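Local structure of salt-tolerant glutaminase (Micrococcus luteus, 3IH8) at residues 248-253 against 303-308; 333-338 against 412-417; 232-237 against 266-271. The protein probably hydrolyses L-glutamine to L-glutamate and ammonium, as a homotetrameric member of the glutaminase family that also carries a STAS-type domain. One frame throughout, in Å; residues are numbered along the deposited sequence.

Contacts 1 and 3 share the glutaminase part of the chain, their centres 12 Å apart, and touch directly: the backbone N of Leu306 packs on CD1 of Leu269 at 3.6 Å. Contact 2 belongs to the STAS-type part, with its centre 26 Å from that of contact 1 and 22 Å from that of contact 3. Within one chain it touches neither. Across the dimer, contact 1 meets contact 2 through a salt bridge from Asp308 to Arg336 of the second subunit, and contact 3 meets contact 1 where Val234 packs on Met307 of the second subunit. Contact 3 lies closest to the glutamate site, the side chain of Leu266 being about 9 Å from that of Ser64; contacts 1 and 2 lie away from the annotated sites.

Contact 1: 248-253 against 303-308; sequences QWLADV and RLHLMD
The last turn of helix 246-252 in the glutaminase part meets the loop that leaves helix 289-302, and His305 of the loop reaches the carbonyl of Ala251 at the helix end. His305 NE2 donates to Ala251 O at 3.0 Å, with an N-H...O angle of 152°. The acceptor lies close to the plane of the imidazole, whereas the donor stands well above the plane of the carbonyl. Leu250 O is also close, 2.9 Å from His305 NE2. On the far side of the ring, His305 ND1 accepts from Met307 N at 3.0 Å, almost straight at 170° and in the ring plane. This second bond spans the start of a type I turn from His305 to Asp308, and it fixes how the ring is rotated. With CG anti to the backbone N (chi1 -163°), the imidazole swings across to the helix end.

Beside this polar link runs an apolar seam. Leu250 CD2 meets Met307 CE at 3.6 Å, the two side chains crossing at about a right angle, and it also lies 4.2 Å from Leu306 CD2. Met307, bent at chi2, carries its methyl group back to the leucine, and Thr238 of helix 227-240 touches both Leu250 and Leu306. Farther along, Val253 O lies 3.5 Å from His305 CD2; this carbonyl and that of Leu304 share the hydroxyl of Ser299 on helix 289-302 as hydrogen-bond partner. Outside the chain, Arg231 of the second subunit packs on His305, and Ser235 of the second subunit on Met307.

Because NE2 gives a hydrogen bond while ND1 receives one, both ring nitrogens of this buried histidine are used, a pattern consistent with a neutral imidazole protonated on NE2.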
loop_
_atom_site.group_PDB
_atom_site.type_symbol
_atom_site.label_atom_id
_atom_site.label_comp_id
_atom_site.label_asym_id
_atom_site.label_seq_id
_atom_site.Cartn_x
_atom_site.Cartn_y
_atom_site.Cartn_z
ATOM N N GLN A 248 -11.502 -2.650 -8.144
ATOM C CA GLN A 248 -11.316 -4.062 -8.459
ATOM C C GLN A 248 -9.839 -4.377 -8.709
ATOM O O GLN A 248 -9.343 -5.430 -8.308
ATOM C CB GLN A 248 -12.156 -4.442 -9.691
ATOM C CG GLN A 248 -11.918 -5.861 -10.211
ATOM C CD GLN A 248 -10.665 -5.976 -11.081
ATOM O OE1 GLN A 248 -9.950 -6.979 -11.028
ATOM N NE2 GLN A 248 -10.407 -4.952 -11.893
ATOM N N TRP A 249 -9.140 -3.459 -9.368
ATOM C CA TRP A 249 -7.728 -3.654 -9.675
ATOM C C TRP A 249 -6.869 -3.645 -8.407
ATOM O O TRP A 249 -5.955 -4.457 -8.265
ATOM C CB TRP A 249 -7.257 -2.573 -10.662
ATOM C CG TRP A 249 -5.785 -2.649 -11.005
ATOM C CD1 TRP A 249 -4.744 -2.091 -10.309
ATOM C CD2 TRP A 249 -5.196 -3.351 -12.109
ATOM N NE1 TRP A 249 -3.545 -2.407 -10.915
ATOM C CE2 TRP A 249 -3.796 -3.178 -12.019
ATOM C CE3 TRP A 249 -5.716 -4.113 -13.162
ATOM C CZ2 TRP A 249 -2.908 -3.738 -12.947
ATOM C CZ3 TRP A 249 -4.828 -4.672 -14.086
ATOM C CH2 TRP A 249 -3.440 -4.479 -13.967
ATOM N N LEU A 250 -7.164 -2.735 -7.479
ATOM C CA LEU A 250 -6.400 -2.665 -6.237
ATOM C C LEU A 250 -6.562 -3.994 -5.514
ATOM O O LEU A 250 -5.590 -4.611 -5.077
ATOM C CB LEU A 250 -6.927 -1.540 -5.335
ATOM C CG LEU A 250 -5.972 -0.933 -4.284
ATOM C CD1 LEU A 250 -6.792 -0.274 -3.191
ATOM C CD2 LEU A 250 -5.050 -1.981 -3.681
ATOM N N ALA A 251 -7.807 -4.444 -5.415
ATOM C CA ALA A 251 -8.103 -5.682 -4.701
ATOM C C ALA A 251 -7.492 -6.936 -5.318
ATOM O O ALA A 251 -6.758 -7.665 -4.652
ATOM C CB ALA A 251 -9.626 -5.858 -4.559
ATOM N N ASP A 252 -7.779 -7.164 -6.593
ATOM C CA ASP A 252 -7.306 -8.355 -7.281
ATOM C C ASP A 252 -5.877 -8.386 -7.814
ATOM O O ASP A 252 -5.343 -9.468 -8.049
ATOM C CB ASP A 252 -8.301 -8.696 -8.394
ATOM C CG ASP A 252 -9.675 -9.068 -7.839
ATOM O OD1 ASP A 252 -10.664 -8.954 -8.598
ATOM O OD2 ASP A 252 -9.754 -9.476 -6.645
ATOM N N VAL A 253 -5.261 -7.223 -8.004
ATOM C CA VAL A 253 -3.885 -7.149 -8.502
ATOM C C VAL A 253 -3.010 -6.491 -7.435
ATOM O O VAL A 253 -1.941 -6.988 -7.090
ATOM C CB VAL A 253 -3.812 -6.334 -9.808
ATOM C CG1 VAL A 253 -2.365 -6.230 -10.291
ATOM C CG2 VAL A 253 -4.680 -6.983 -10.862
ATOM N N ARG A 303 2.812 -13.485 -5.235
ATOM C CA ARG A 303 2.077 -13.021 -4.062
ATOM C C ARG A 303 2.553 -11.627 -3.695
ATOM O O ARG A 303 2.918 -11.351 -2.557
ATOM C CB ARG A 303 2.276 -13.978 -2.885
ATOM C CG ARG A 303 1.679 -15.350 -3.124
ATOM C CD ARG A 303 0.167 -15.288 -3.180
ATOM N NE ARG A 303 -0.375 -16.178 -4.199
ATOM C CZ ARG A 303 -1.654 -16.528 -4.281
ATOM N NH1 ARG A 303 -2.060 -17.341 -5.247
ATOM N NH2 ARG A 303 -2.524 -16.080 -3.390
ATOM N N LEU A 304 2.573 -10.764 -4.695
ATOM C CA LEU A 304 2.984 -9.381 -4.523
ATOM C C LEU A 304 1.707 -8.571 -4.471
ATOM O O LEU A 304 0.804 -8.758 -5.298
ATOM C CB LEU A 304 3.843 -8.922 -5.706
ATOM C CG LEU A 304 5.290 -9.413 -5.692
ATOM C CD1 LEU A 304 6.008 -9.001 -6.962
ATOM C CD2 LEU A 304 5.995 -8.824 -4.472
ATOM N N HIS A 305 1.623 -7.672 -3.503
ATOM C CA HIS A 305 0.426 -6.868 -3.375
ATOM C C HIS A 305 0.694 -5.692 -2.452
ATOM O O HIS A 305 1.410 -5.818 -1.459
ATOM C CB HIS A 305 -0.713 -7.742 -2.830
ATOM C CG HIS A 305 -2.073 -7.152 -3.024
ATOM N ND1 HIS A 305 -2.486 -6.002 -2.382
ATOM C CD2 HIS A 305 -3.110 -7.543 -3.801
ATOM C CE1 HIS A 305 -3.719 -5.713 -2.754
ATOM N NE2 HIS A 305 -4.122 -6.631 -3.615
ATOM N N LEU A 306 0.120 -4.547 -2.795
ATOM C CA LEU A 306 0.281 -3.333 -2.007
ATOM C C LEU A 306 -0.107 -3.545 -0.539
ATOM O O LEU A 306 0.407 -2.870 0.339
ATOM C CB LEU A 306 -0.572 -2.213 -2.615
ATOM C CG LEU A 306 -0.484 -0.802 -2.033
ATOM C CD1 LEU A 306 0.945 -0.249 -2.144
ATOM C CD2 LEU A 306 -1.465 0.084 -2.788
ATOM N N MET A 307 -1.006 -4.486 -0.268
ATOM C CA MET A 307 -1.426 -4.727 1.107
ATOM C C MET A 307 -0.545 -5.705 1.884
ATOM O O MET A 307 -0.911 -6.131 2.972
ATOM C CB MET A 307 -2.873 -5.218 1.144
ATOM C CG MET A 307 -3.888 -4.253 0.543
ATOM S SD MET A 307 -3.720 -2.560 1.173
ATOM C CE MET A 307 -4.373 -1.634 -0.175
ATOM N N ASP A 308 0.612 -6.060 1.332
ATOM C CA ASP A 308 1.531 -6.982 2.000
ATOM C C ASP A 308 2.172 -6.362 3.236
ATOM O O ASP A 308 2.513 -5.177 3.247
ATOM C CB ASP A 308 2.650 -7.384 1.051
ATOM C CG ASP A 308 2.163 -8.212 -0.107
ATOM O OD1 ASP A 308 2.839 -8.204 -1.166
ATOM O OD2 ASP A 308 1.115 -8.880 0.049
#

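Contact 2: 333-338 against 412-417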
loop_
_atom_site.group_PDB
_atom_site.type_symbol
_atom_site.label_atom_id
_atom_site.label_comp_id
_atom_site.label_asym_id
_atom_site.label_seq_id
_atom_site.Cartn_x
_atom_site.Cartn_y
_atom_site.Cartn_z
ATOM N N GLY A 333 19.098 -2.048 8.276
ATOM C CA GLY A 333 18.013 -1.821 7.335
ATOM C C GLY A 333 17.633 -0.377 7.074
ATOM O O GLY A 333 18.379 0.550 7.396
ATOM N N VAL A 334 16.463 -0.199 6.464
ATOM C CA VAL A 334 15.926 1.120 6.148
ATOM C C VAL A 334 14.995 1.498 7.293
ATOM O O VAL A 334 13.879 0.982 7.392
ATOM C CB VAL A 334 15.149 1.092 4.815
ATOM C CG1 VAL A 334 14.411 2.417 4.601
ATOM C CG2 VAL A 334 16.117 0.823 3.668
ATOM N N ILE A 335 15.465 2.395 8.157
ATOM C CA ILE A 335 14.699 2.804 9.326
ATOM C C ILE A 335 13.777 4.005 9.161
ATOM O O ILE A 335 14.216 5.124 8.891
ATOM C CB ILE A 335 15.635 3.091 10.538
ATOM C CG1 ILE A 335 16.518 1.871 10.829
ATOM C CG2 ILE A 335 14.804 3.441 11.777
ATOM C CD1 ILE A 335 15.745 0.616 11.149
ATOM N N ARG A 336 12.487 3.742 9.336
ATOM C CA ARG A 336 11.462 4.768 9.277
ATOM C C ARG A 336 10.653 4.503 10.536
ATOM O O ARG A 336 11.160 3.886 11.474
ATOM C CB ARG A 336 10.590 4.606 8.030
ATOM C CG ARG A 336 11.374 4.666 6.730
ATOM C CD ARG A 336 10.478 5.012 5.545
ATOM N NE ARG A 336 10.039 6.407 5.598
ATOM C CZ ARG A 336 9.126 6.942 4.794
ATOM N NH1 ARG A 336 8.545 6.199 3.864
ATOM N NH2 ARG A 336 8.791 8.219 4.922
ATOM N N PHE A 337 9.399 4.934 10.563
ATOM C CA PHE A 337 8.589 4.719 11.749
ATOM C C PHE A 337 8.617 3.282 12.279
ATOM O O PHE A 337 8.948 3.056 13.446
ATOM C CB PHE A 337 7.132 5.119 11.498
ATOM C CG PHE A 337 6.244 4.864 12.672
ATOM C CD1 PHE A 337 6.207 5.762 13.743
ATOM C CD2 PHE A 337 5.495 3.687 12.753
ATOM C CE1 PHE A 337 5.440 5.488 14.880
ATOM C CE2 PHE A 337 4.730 3.402 13.882
ATOM C CZ PHE A 337 4.702 4.308 14.951
ATOM N N GLY A 338 8.249 2.328 11.426
ATOM C CA GLY A 338 8.197 0.927 11.824
ATOM C C GLY A 338 9.434 0.392 12.519
ATOM O O GLY A 338 9.340 -0.223 13.584
ATOM N N ALA A 412 26.260 1.116 12.007
ATOM C CA ALA A 412 27.046 0.683 10.859
ATOM C C ALA A 412 26.245 -0.105 9.825
ATOM O O ALA A 412 26.419 0.088 8.625
ATOM C CB ALA A 412 28.232 -0.153 11.332
ATOM N N ARG A 413 25.367 -0.988 10.292
ATOM C CA ARG A 413 24.573 -1.829 9.399
ATOM C C ARG A 413 23.288 -1.182 8.881
ATOM O O ARG A 413 22.577 -1.758 8.060
ATOM C CB ARG A 413 24.248 -3.151 10.102
ATOM C CG ARG A 413 25.448 -4.076 10.261
ATOM C CD ARG A 413 25.755 -4.795 8.958
ATOM N NE ARG A 413 27.002 -5.551 9.013
ATOM C CZ ARG A 413 27.338 -6.492 8.138
ATOM N NH1 ARG A 413 26.512 -6.795 7.145
ATOM N NH2 ARG A 413 28.498 -7.124 8.247
ATOM N N VAL A 414 22.999 0.018 9.361
ATOM C CA VAL A 414 21.808 0.737 8.940
ATOM C C VAL A 414 22.079 1.451 7.616
ATOM O O VAL A 414 23.018 2.231 7.502
ATOM C CB VAL A 414 21.387 1.763 10.014
ATOM C CG1 VAL A 414 20.223 2.579 9.523
ATOM C CG2 VAL A 414 21.018 1.043 11.298
ATOM N N ASP A 415 21.251 1.173 6.613
ATOM C CA ASP A 415 21.406 1.772 5.292
ATOM C C ASP A 415 21.077 3.258 5.281
ATOM O O ASP A 415 21.820 4.067 4.718
ATOM C CB ASP A 415 20.507 1.063 4.281
ATOM C CG ASP A 415 20.861 -0.404 4.107
ATOM O OD1 ASP A 415 21.998 -0.693 3.682
ATOM O OD2 ASP A 415 20.005 -1.269 4.389
ATOM N N ARG A 416 19.947 3.610 5.884
ATOM C CA ARG A 416 19.515 5.001 5.964
ATOM C C ARG A 416 18.325 5.148 6.891
ATOM O O ARG A 416 17.635 4.177 7.187
ATOM C CB ARG A 416 19.138 5.527 4.588
ATOM C CG ARG A 416 18.186 4.643 3.854
ATOM C CD ARG A 416 17.439 5.440 2.812
ATOM N NE ARG A 416 17.045 4.604 1.688
ATOM C CZ ARG A 416 15.993 4.842 0.916
ATOM N NH1 ARG A 416 15.220 5.893 1.150
ATOM N NH2 ARG A 416 15.714 4.028 -0.096
ATOM N N ILE A 417 18.084 6.372 7.342
ATOM C CA ILE A 417 16.975 6.628 8.240
ATOM C C ILE A 417 16.286 7.940 7.870
ATOM O O ILE A 417 16.941 8.950 7.615
ATOM C CB ILE A 417 17.469 6.671 9.710
ATOM C CG1 ILE A 417 16.281 6.701 10.661
ATOM C CG2 ILE A 417 18.357 7.882 9.929
ATOM C CD1 ILE A 417 16.682 6.589 12.116
#
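Ile335 N donates to Arg416 O at 3.0 Å, the nitrogen lying nearly in line with the C=O bond of the arginine. One step back, Asp415 N donates to Gly333 O, also at 3.0 Å, but from above the carbonyl plane and at a more bent N-H...O angle of 139°; a weak bond from Gly333 N to Arg413 O precedes it. These are parallel strand pairings of the STAS-type domain, and the register slips by one residue between Gly333 and Val334, a beta bulge that fits Asp415 in as the extra residue. Its OD2 sits 3.6 Å from Gly333 CA, buried and without a polar partner in the model. On the face carrying Ile335 and Ile417, a chi1 of -170° sets Ile417 CG1 anti to its own backbone N and brings it alongside Ile335 CB at 3.7 Å, while Ile335 CG1 turns to Val414 CG1 at 4.0 Å; helix 419-433 covers Ile417 through Ile425. Val334 CG1 lies over one face of the Arg416 guanidinium, whose NH2 is hydrogen-bonded to Thr383 O of the second subunit.

Contact 3: 232-237 against 266-271; sequences RVVSVM and LGALPG
The one ring in this contact is the puckered pyrrolidine of Pro270, and Val234 CG1 comes to its CG-CD side, 3.9 Å from Pro270 CG. The same methyl group, anti to the backbone N of its valine, also lies 3.7 Å from Ala268 O, while Val234 CG2 looks to Ala268 CB across 4.5 Å. One turn on, Met237 reaches the strand with its terminal methyl. An extended chain that bends only at chi3 (69°) brings Met237 CE to 3.3 Å from Leu266 CD1, tighter than usual carbon contact, the two side chains crossing at about a right angle. Met237 CE is also 4.4 Å from Ala268 CB.

Helix 227-240 thus lies across the five-stranded antiparallel sheet of the glutaminase part, a member of the beta-lactamase clan. The axes of the short segments 232-237 and 266-269 pass 9.5 Å apart, with 117° between their directions. Leu211 of helix 201-212 touches both Val234 and Met237, and Asp308 of the second subunit packs on Pro270.

With no hydrogen bond between the segments and every touching residue buried, the helix is held to the strand by apolar contact, most closely through the methionine methyl.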
loop_
_atom_site.group_PDB
_atom_site.type_symbol
_atom_site.label_atom_id
_atom_site.label_comp_id
_atom_site.label_asym_id
_atom_site.label_seq_id
_atom_site.Cartn_x
_atom_site.Cartn_y
_atom_site.Cartn_z
ATOM N N ARG A 232 2.864 10.642 -3.648
ATOM C CA ARG A 232 1.629 11.174 -4.219
ATOM C C ARG A 232 1.385 10.538 -5.589
ATOM O O ARG A 232 0.267 10.149 -5.915
ATOM C CB ARG A 232 1.715 12.703 -4.335
ATOM C CG ARG A 232 0.724 13.309 -5.316
ATOM C CD ARG A 232 -0.717 13.115 -4.858
ATOM N NE ARG A 232 -1.086 14.051 -3.800
ATOM C CZ ARG A 232 -1.291 15.352 -3.987
ATOM N NH1 ARG A 232 -1.166 15.877 -5.198
ATOM N NH2 ARG A 232 -1.616 16.133 -2.958
ATOM N N VAL A 233 2.442 10.404 -6.382
ATOM C CA VAL A 233 2.308 9.816 -7.704
ATOM C C VAL A 233 1.807 8.368 -7.705
ATOM O O VAL A 233 0.907 8.036 -8.473
ATOM C CB VAL A 233 3.628 9.899 -8.487
ATOM C CG1 VAL A 233 3.499 9.131 -9.797
ATOM C CG2 VAL A 233 3.964 11.364 -8.775
ATOM N N VAL A 234 2.372 7.511 -6.852
ATOM C CA VAL A 234 1.943 6.110 -6.787
ATOM C C VAL A 234 0.511 6.023 -6.216
ATOM O O VAL A 234 -0.275 5.155 -6.599
ATOM C CB VAL A 234 2.935 5.248 -5.930
ATOM C CG1 VAL A 234 2.503 3.777 -5.925
ATOM C CG2 VAL A 234 4.326 5.345 -6.505
ATOM N N SER A 235 0.193 6.943 -5.308
ATOM C CA SER A 235 -1.129 7.048 -4.685
ATOM C C SER A 235 -2.218 7.242 -5.746
ATOM O O SER A 235 -3.243 6.548 -5.743
ATOM C CB SER A 235 -1.172 8.258 -3.734
ATOM O OG SER A 235 -0.519 7.984 -2.509
ATOM N N VAL A 236 -1.994 8.218 -6.631
ATOM C CA VAL A 236 -2.945 8.522 -7.694
ATOM C C VAL A 236 -2.926 7.427 -8.756
ATOM O O VAL A 236 -3.920 7.181 -9.427
ATOM C CB VAL A 236 -2.644 9.902 -8.322
ATOM C CG1 VAL A 236 -3.574 10.170 -9.507
ATOM C CG2 VAL A 236 -2.818 10.975 -7.264
ATOM N N MET A 237 -1.787 6.765 -8.913
ATOM C CA MET A 237 -1.716 5.667 -9.858
ATOM C C MET A 237 -2.697 4.594 -9.366
ATOM O O MET A 237 -3.504 4.065 -10.132
ATOM C CB MET A 237 -0.292 5.104 -9.911
ATOM C CG MET A 237 0.642 5.866 -10.854
ATOM S SD MET A 237 2.282 5.119 -10.899
ATOM C CE MET A 237 1.938 3.527 -11.783
ATOM N N LEU A 266 2.913 0.364 -17.161
ATOM C CA LEU A 266 3.872 0.757 -16.136
ATOM C C LEU A 266 3.368 0.292 -14.779
ATOM O O LEU A 266 2.182 0.414 -14.486
ATOM C CB LEU A 266 4.010 2.283 -16.164
ATOM C CG LEU A 266 4.924 3.160 -15.294
ATOM C CD1 LEU A 266 4.065 3.953 -14.334
ATOM C CD2 LEU A 266 5.992 2.353 -14.587
ATOM N N GLY A 267 4.260 -0.249 -13.959
ATOM C CA GLY A 267 3.866 -0.708 -12.642
ATOM C C GLY A 267 4.869 -0.217 -11.617
ATOM O O GLY A 267 6.065 -0.119 -11.919
ATOM N N ALA A 268 4.393 0.104 -10.412
ATOM C CA ALA A 268 5.274 0.585 -9.342
ATOM C C ALA A 268 4.733 0.152 -7.990
ATOM O O ALA A 268 3.743 0.691 -7.521
ATOM C CB ALA A 268 5.396 2.120 -9.389
ATOM N N LEU A 269 5.386 -0.825 -7.372
ATOM C CA LEU A 269 4.969 -1.332 -6.062
ATOM C C LEU A 269 5.984 -0.858 -5.030
ATOM O O LEU A 269 7.117 -1.324 -5.005
ATOM C CB LEU A 269 4.922 -2.863 -6.081
ATOM C CG LEU A 269 4.494 -3.587 -4.798
ATOM C CD1 LEU A 269 3.029 -3.306 -4.472
ATOM C CD2 LEU A 269 4.695 -5.075 -5.000
ATOM N N PRO A 270 5.590 0.081 -4.161
ATOM C CA PRO A 270 6.505 0.597 -3.142
ATOM C C PRO A 270 7.302 -0.463 -2.396
ATOM O O PRO A 270 6.756 -1.470 -1.922
ATOM C CB PRO A 270 5.581 1.387 -2.228
ATOM C CG PRO A 270 4.586 1.940 -3.199
ATOM C CD PRO A 270 4.267 0.719 -4.037
ATOM N N GLY A 271 8.606 -0.222 -2.309
ATOM C CA GLY A 271 9.497 -1.129 -1.607
ATOM C C GLY A 271 9.853 -2.433 -2.291
ATOM O O GLY A 271 10.734 -3.134 -1.806
#